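Local coordinates for heme-binding protein A / AI-2 binding protein A (Helicobacter pylori SS1, PDB 6OFQ) that binds peptides in the periplasm, as in its complex with the peptide STSA, and probably delivers them to an ABC transporter for import, at residues 155-158 and 164-167; 125-130 and 148-153. All coordinates share one frame; numbering follows the deposited sequence. Where two conformers were deposited one is given.

Contact 1 (155-158 and 164-167); sequences SIEA and IRFT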
ATOM      1  N   SER A 155      -9.928 -24.173   2.749  1.00  6.72           N
ATOM      2  CA  SER A 155     -10.950 -23.997   3.751  1.00  7.03           C
ATOM      3  C   SER A 155     -10.501 -23.172   4.931  1.00  7.19           C
ATOM      4  O   SER A 155      -9.304 -23.064   5.200  1.00  7.01           O
ATOM      5  CB  SER A 155     -11.399 -25.368   4.246  1.00  7.16           C
ATOM      6  OG  SER A 155     -10.356 -26.095   4.836  1.00  8.75           O
ATOM      7  N   ILE A 156     -11.503 -22.544   5.538  1.00  6.62           N
ATOM      8  CA  ILE A 156     -11.402 -21.875   6.810  1.00  7.77           C
ATOM      9  C   ILE A 156     -12.419 -22.441   7.756  1.00  8.89           C
ATOM     10  O   ILE A 156     -13.601 -22.429   7.411  1.00  9.20           O
ATOM     11  CB  ILE A 156     -11.558 -20.347   6.712  1.00  9.46           C
ATOM     12  CG1 ILE A 156     -10.883 -19.814   5.462  1.00 13.16           C
ATOM     13  CG2 ILE A 156     -11.165 -19.682   8.004  1.00  9.44           C
ATOM     14  CD1 ILE A 156     -11.135 -18.315   5.259  1.00 13.98           C
ATOM     15  N   GLU A 157     -11.973 -22.860   8.944  1.00  8.96           N
ATOM     16  CA  GLU A 157     -12.848 -23.503   9.926  1.00  9.83           C
ATOM     17  C   GLU A 157     -12.681 -22.833  11.266  1.00  8.17           C
ATOM     18  O   GLU A 157     -11.548 -22.635  11.731  1.00  8.40           O
ATOM     19  CB  GLU A 157     -12.455 -24.963  10.151  1.00 11.43           C
ATOM     20  CG  GLU A 157     -12.519 -25.856   8.937  1.00 15.12           C
ATOM     21  CD  GLU A 157     -11.777 -27.150   9.279  1.00 17.75           C
ATOM     22  OE1 GLU A 157     -10.535 -27.297   9.096  1.00 14.09           O
ATOM     23  OE2 GLU A 157     -12.443 -28.055   9.856  1.00 19.79           O
ATOM     24  N   ALA A 158     -13.800 -22.592  11.950  1.00  6.30           N
ATOM     25  CA  ALA A 158     -13.808 -22.252  13.376  1.00  7.37           C
ATOM     26  C   ALA A 158     -13.907 -23.571  14.142  1.00  7.27           C
ATOM     27  O   ALA A 158     -14.971 -24.187  14.191  1.00  9.85           O
ATOM     28  CB  ALA A 158     -14.977 -21.339  13.765  1.00  7.77           C
ATOM     29  N   ILE A 164      -9.134 -20.881  14.865  1.00  5.33           N
ATOM     30  CA  ILE A 164      -9.327 -20.852  13.440  1.00  5.32           C
ATOM     31  C   ILE A 164      -8.286 -21.703  12.717  1.00  5.28           C
ATOM     32  O   ILE A 164      -7.105 -21.605  13.007  1.00  6.41           O
ATOM     33  CB  ILE A 164      -9.282 -19.382  12.906  1.00  5.62           C
ATOM     34  CG1 ILE A 164     -10.562 -18.589  13.307  1.00  5.60           C
ATOM     35  CG2 ILE A 164      -9.089 -19.393  11.405  1.00  6.54           C
ATOM     36  CD1 ILE A 164     -11.739 -18.882  12.413  1.00  6.23           C
ATOM     37  N   ARG A 165      -8.733 -22.558  11.811  0.50  4.24           N
ATOM     38  CA  ARG A 165      -7.809 -23.390  11.020  0.50  4.18           C
ATOM     39  C   ARG A 165      -7.979 -23.114   9.532  0.50  4.42           C
ATOM     40  O   ARG A 165      -9.089 -23.199   9.003  0.50  5.20           O
ATOM     41  CB  ARG A 165      -8.057 -24.877  11.266  0.50  3.58           C
ATOM     42  CG  ARG A 165      -7.168 -25.765  10.408  0.50  3.22           C
ATOM     43  CD  ARG A 165      -7.181 -27.211  10.881  0.50  2.89           C
ATOM     44  NE  ARG A 165      -6.399 -27.314  12.124  0.50  2.58           N
ATOM     45  CZ  ARG A 165      -6.429 -28.327  12.998  0.50  2.54           C
ATOM     46  NH1 ARG A 165      -7.257 -29.348  12.874  0.50  2.69           N
ATOM     47  NH2 ARG A 165      -5.676 -28.273  14.062  0.50  2.15           N
ATOM     48  N   PHE A 166      -6.891 -22.726   8.873  1.00  4.96           N
ATOM     49  CA  PHE A 166      -6.823 -22.589   7.432  1.00  4.98           C
ATOM     50  C   PHE A 166      -6.162 -23.797   6.846  1.00  5.32           C
ATOM     51  O   PHE A 166      -5.147 -24.265   7.405  1.00  5.33           O
ATOM     52  CB  PHE A 166      -5.935 -21.378   7.036  1.00  5.23           C
ATOM     53  CG  PHE A 166      -6.465 -20.028   7.420  1.00  5.21           C
ATOM     54  CD1 PHE A 166      -7.259 -19.275   6.546  1.00  6.12           C
ATOM     55  CD2 PHE A 166      -6.104 -19.494   8.623  1.00  5.32           C
ATOM     56  CE1 PHE A 166      -7.721 -18.017   6.917  1.00  6.22           C
ATOM     57  CE2 PHE A 166      -6.531 -18.233   8.999  1.00  5.73           C
ATOM     58  CZ  PHE A 166      -7.370 -17.529   8.157  1.00  5.72           C
ATOM     59  N   THR A 167      -6.787 -24.350   5.815  1.00  5.38           N
ATOM     60  CA  THR A 167      -6.113 -25.356   5.007  1.00  4.95           C
ATOM     61  C   THR A 167      -5.914 -24.777   3.633  1.00  5.42           C
ATOM     62  O   THR A 167      -6.843 -24.205   3.042  1.00  5.37           O
ATOM     63  CB  THR A 167      -6.994 -26.633   4.932  1.00  5.30           C
ATOM     64  OG1 THR A 167      -7.254 -27.076   6.279  1.00  7.03           O
ATOM     65  CG2 THR A 167      -6.272 -27.702   4.104  1.00  5.24           C
TER
HETATM   66  O   HOH W   1      -9.412 -25.569   7.392  1.00  7.01           O
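Ser155 and Thr167 form one antiparallel hydrogen-bonded pair of this beta hairpin, and Glu157 and Arg165 form the next. Thr167 N gives to Ser155 O at 2.9 Å, and Arg165 N gives to Glu157 O at 2.8 Å. Ser155 N and Glu157 N return the bonds to the carbonyls of Thr167 and Arg165. On the face of Ser155, Glu157, Arg165 and Thr167, water 1 bonds to both hydroxyls. Water 1 also lies 2.7 Å from Glu157 OE1 and 2.9 Å from Arg165 O, within hydrogen-bonding reach of both. Glu157 and Arg165 run side by side. In the conformer given, Glu157 OE1 stays 5.1 Å from Arg165 NE; the guanidinium turns away and NE bonds to Thr93 OG1. The other face is apolar. Ile156 CG2, anti to its own backbone N, lies over one face of the Phe166 ring and meets Ile164 CG2 at 4.0 Å. Ile156 CD1 reaches Phe166 CE1 at 3.8 Å. Beyond the two strands, Phe175 meets the Phe166 ring edge-to-face and Phe123 at about 55°. At this edge of the antiparallel sheet, a shared water ties one face together, and the apolar face packs on helix 116-127.

Contact 2 (125-130 and 148-153); sequences RQMDKA and GMSHII
Met127 carries CG anti to its backbone N (chi1 -167°), and the chain then bends at chi3 (61°). Its CG comes to 3.9 Å from Ser150 OG, and SD reaches CG2 of Ile153 at 3.8 Å. The two apolar side chains cross at a slant. Ile153 offers CG2 because that branch stands anti to its backbone N. Ser150 OG lies 3.6 Å from Met127 O. No direct hydrogen bond joins the segments. Water 2 bridges them instead: it accepts from Ser150 OG at 2.8 Å and donates to Gln126 O at 3.3 Å. Ser150 OG has a second polar partner in Trp144 NE1. The side chain of Trp144 also touches Gln126, Met127, Met149 and Ile153, so it packs against both segments.

The contact sets the C-terminal end of helix 116-127 beside the short helix 149-152. Gly148 closes the preceding helix 142-147 with a Schellman motif, at positive phi (70°). The same residue is the N-cap of helix 149-152, and its carbonyl takes a bond from Ile152 N. At the other helix end, Asp128 is the first residue to leave helical geometry. It forms an Asx turn, in which Ala130 N gives to Asp128 OD1 at 2.9 Å from above the carboxylate plane. Just before this exit, in the last turn of the helix, Gln126 NE2 bonds to the carbonyls of Ser122 and Phe183, while Arg125 NH1 makes a salt bridge to Asp45 OD2.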
ATOM      1  N   ARG A 125     -16.450 -13.390   3.591  1.00  5.78           N
ATOM      2  CA  ARG A 125     -17.126 -12.437   2.762  1.00  6.04           C
ATOM      3  C   ARG A 125     -16.383 -12.179   1.465  1.00  6.54           C
ATOM      4  O   ARG A 125     -16.986 -11.782   0.457  1.00  6.35           O
ATOM      5  CB  ARG A 125     -17.343 -11.164   3.553  1.00  5.76           C
ATOM      6  CG  ARG A 125     -16.077 -10.336   3.797  1.00  5.35           C
ATOM      7  CD  ARG A 125     -16.282  -9.277   4.860  1.00  4.77           C
ATOM      8  NE  ARG A 125     -15.075  -8.487   5.088  1.00  5.01           N
ATOM      9  CZ  ARG A 125     -14.914  -7.192   4.881  1.00  4.82           C
ATOM     10  NH1 ARG A 125     -15.911  -6.440   4.440  1.00  4.87           N
ATOM     11  NH2 ARG A 125     -13.755  -6.617   5.174  1.00  4.30           N
ATOM     12  N   GLN A 126     -15.057 -12.306   1.483  1.00  6.39           N
ATOM     13  CA  GLN A 126     -14.223 -12.106   0.306  1.00  6.76           C
ATOM     14  C   GLN A 126     -14.097 -13.374  -0.496  1.00  8.12           C
ATOM     15  O   GLN A 126     -14.004 -13.307  -1.725  1.00  8.96           O
ATOM     16  CB  GLN A 126     -12.851 -11.574   0.746  1.00  6.32           C
ATOM     17  CG  GLN A 126     -12.941 -10.437   1.755  1.00  5.52           C
ATOM     18  CD  GLN A 126     -11.622  -9.727   2.061  1.00  5.10           C
ATOM     19  OE1 GLN A 126     -10.950  -9.302   1.107  1.00  4.95           O
ATOM     20  NE2 GLN A 126     -11.246  -9.606   3.347  1.00  5.33           N
ATOM     21  N   MET A 127     -14.065 -14.507   0.188  1.00  9.44           N
ATOM     22  CA  MET A 127     -13.845 -15.819  -0.449  1.00 10.48           C
ATOM     23  C   MET A 127     -15.088 -16.312  -1.215  1.00 11.99           C
ATOM     24  O   MET A 127     -14.919 -16.958  -2.253  1.00 14.12           O
ATOM     25  CB  MET A 127     -13.495 -16.833   0.629  1.00 11.57           C
ATOM     26  CG  MET A 127     -12.958 -18.115   0.037  1.00 12.89           C
ATOM     27  SD  MET A 127     -12.027 -18.999   1.264  1.00 20.22           S
ATOM     28  CE  MET A 127     -13.182 -19.330   2.529  1.00 22.77           C
ATOM     29  N   ASP A 128     -16.265 -16.068  -0.648  1.00 11.36           N
ATOM     30  CA  ASP A 128     -17.532 -16.632  -1.157  1.00 12.46           C
ATOM     31  C   ASP A 128     -18.398 -15.455  -1.615  1.00 12.72           C
ATOM     32  O   ASP A 128     -18.888 -14.700  -0.786  1.00 11.15           O
ATOM     33  CB  ASP A 128     -18.191 -17.397   0.015  1.00 12.09           C
ATOM     34  CG  ASP A 128     -19.511 -18.058  -0.359  1.00 15.08           C
ATOM     35  OD1 ASP A 128     -20.063 -17.731  -1.418  1.00 17.18           O
ATOM     36  OD2 ASP A 128     -19.958 -18.877   0.470  1.00 19.25           O
ATOM     37  N   LYS A 129     -18.688 -15.406  -2.907  1.00 17.09           N
ATOM     38  CA  LYS A 129     -19.507 -14.332  -3.462  1.00 20.56           C
ATOM     39  C   LYS A 129     -20.908 -14.271  -2.863  1.00 18.97           C
ATOM     40  O   LYS A 129     -21.489 -13.192  -2.744  1.00 18.20           O
ATOM     41  CB  LYS A 129     -19.500 -14.378  -4.996  1.00 26.53           C
ATOM     42  CG  LYS A 129     -18.114 -14.506  -5.617  1.00 34.71           C
ATOM     43  CD  LYS A 129     -17.327 -13.210  -5.783  1.00 42.96           C
ATOM     44  CE  LYS A 129     -17.858 -12.469  -7.010  1.00 45.22           C
ATOM     45  NZ  LYS A 129     -18.209 -11.024  -6.852  1.00 48.41           N
ATOM     46  N   ALA A 130     -21.469 -15.377  -2.399  1.00 17.41           N
ATOM     47  CA  ALA A 130     -22.739 -15.303  -1.686  1.00 17.35           C
ATOM     48  C   ALA A 130     -22.745 -14.619  -0.338  1.00 17.12           C
ATOM     49  O   ALA A 130     -23.797 -14.211   0.184  1.00 19.37           O
ATOM     50  CB  ALA A 130     -23.344 -16.696  -1.530  1.00 20.55           C
ATOM     51  N   GLY A 148      -5.343 -13.650  -5.585  1.00  5.07           N
ATOM     52  CA  GLY A 148      -5.860 -15.004  -5.778  1.00  4.99           C
ATOM     53  C   GLY A 148      -6.012 -15.745  -4.472  1.00  5.49           C
ATOM     54  O   GLY A 148      -5.775 -16.955  -4.396  1.00  5.76           O
ATOM     55  N   MET A 149      -6.434 -15.048  -3.434  1.00  5.12           N
ATOM     56  CA  MET A 149      -6.618 -15.702  -2.138  1.00  5.13           C
ATOM     57  C   MET A 149      -7.629 -16.871  -2.167  1.00  5.39           C
ATOM     58  O   MET A 149      -7.463 -17.837  -1.387  1.00  5.60           O
ATOM     59  CB  MET A 149      -7.058 -14.668  -1.118  1.00  6.09           C
ATOM     60  CG  MET A 149      -5.955 -13.689  -0.706  1.00  7.32           C
ATOM     61  SD  MET A 149      -4.627 -14.392   0.264  1.00 11.35           S
ATOM     62  CE  MET A 149      -5.521 -14.596   1.794  1.00 12.96           C
ATOM     63  N   SER A 150      -8.610 -16.796  -3.055  1.00  5.57           N
ATOM     64  CA  SER A 150      -9.543 -17.927  -3.143  1.00  5.71           C
ATOM     65  C   SER A 150      -8.913 -19.154  -3.773  1.00  6.36           C
ATOM     66  O   SER A 150      -9.503 -20.221  -3.561  1.00  7.95           O
ATOM     67  CB  SER A 150     -10.754 -17.536  -3.988  1.00  6.28           C
ATOM     68  OG  SER A 150     -11.545 -16.564  -3.309  1.00  7.66           O
ATOM     69  N   HIS A 151      -7.861 -19.062  -4.577  1.00  6.81           N
ATOM     70  CA  HIS A 151      -7.047 -20.166  -5.042  1.00  8.22           C
ATOM     71  C   HIS A 151      -6.156 -20.732  -3.951  1.00  8.85           C
ATOM     72  O   HIS A 151      -5.753 -21.900  -4.048  1.00 10.08           O
ATOM     73  CB  HIS A 151      -6.197 -19.756  -6.243  1.00 10.63           C
ATOM     74  CG  HIS A 151      -7.039 -19.229  -7.363  1.00 14.92           C
ATOM     75  ND1 HIS A 151      -8.094 -19.949  -7.879  1.00 20.25           N
ATOM     76  CD2 HIS A 151      -7.066 -18.018  -7.970  1.00 17.87           C
ATOM     77  CE1 HIS A 151      -8.716 -19.217  -8.785  1.00 21.11           C
ATOM     78  NE2 HIS A 151      -8.087 -18.058  -8.883  1.00 21.02           N
ATOM     79  N   ILE A 152      -5.663 -19.870  -3.075  1.00  6.82           N
ATOM     80  CA  ILE A 152      -4.716 -20.259  -2.018  1.00  7.41           C
ATOM     81  C   ILE A 152      -5.405 -21.042  -0.920  1.00  6.84           C
ATOM     82  O   ILE A 152      -4.925 -22.085  -0.457  1.00  7.46           O
ATOM     83  CB  ILE A 152      -4.035 -19.006  -1.457  1.00  6.81           C
ATOM     84  CG1 ILE A 152      -3.124 -18.372  -2.519  1.00  7.28           C
ATOM     85  CG2 ILE A 152      -3.221 -19.260  -0.202  1.00  6.51           C
ATOM     86  CD1 ILE A 152      -2.593 -16.986  -2.178  1.00  7.77           C
ATOM     87  N   ILE A 153      -6.521 -20.520  -0.440  1.00  6.59           N
ATOM     88  CA  ILE A 153      -7.235 -21.099   0.699  1.00  6.40           C
ATOM     89  C   ILE A 153      -8.252 -22.130   0.237  1.00  6.97           C
ATOM     90  O   ILE A 153      -9.129 -21.854  -0.596  1.00  8.79           O
ATOM     91  CB  ILE A 153      -7.940 -19.999   1.541  1.00  5.97           C
ATOM     92  CG1 ILE A 153      -6.920 -19.008   2.088  1.00  6.20           C
ATOM     93  CG2 ILE A 153      -8.817 -20.655   2.594  1.00  5.85           C
ATOM     94  CD1 ILE A 153      -7.554 -17.792   2.732  1.00  5.86           C
TER
HETATM   95  O   HOH W   2     -13.376 -14.817  -4.574  1.00 24.41           O

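Overall arrangement
Contact 2 comes first along the chain, contact 1 second, and their centres are about 13 Å apart. Helix 149-152 runs directly into strand 153-160, so the two contacts are joined by the backbone. Strand 153-160 is an outermost strand of a five-stranded antiparallel sheet, next to strand 163-168. Helix 116-127 packs on this hairpin. Met127 CE touches Ile156 CD1 at 3.6 Å, and Ile153 CD1 lies 4.1 Å from Phe166 CD1. One apolar layer therefore spans both contacts and joins the sheet edge to the helices. Together they pack helix 116-127 and helix 149-152 against the edge hairpin, in this family 5 type of periplasmic binding protein.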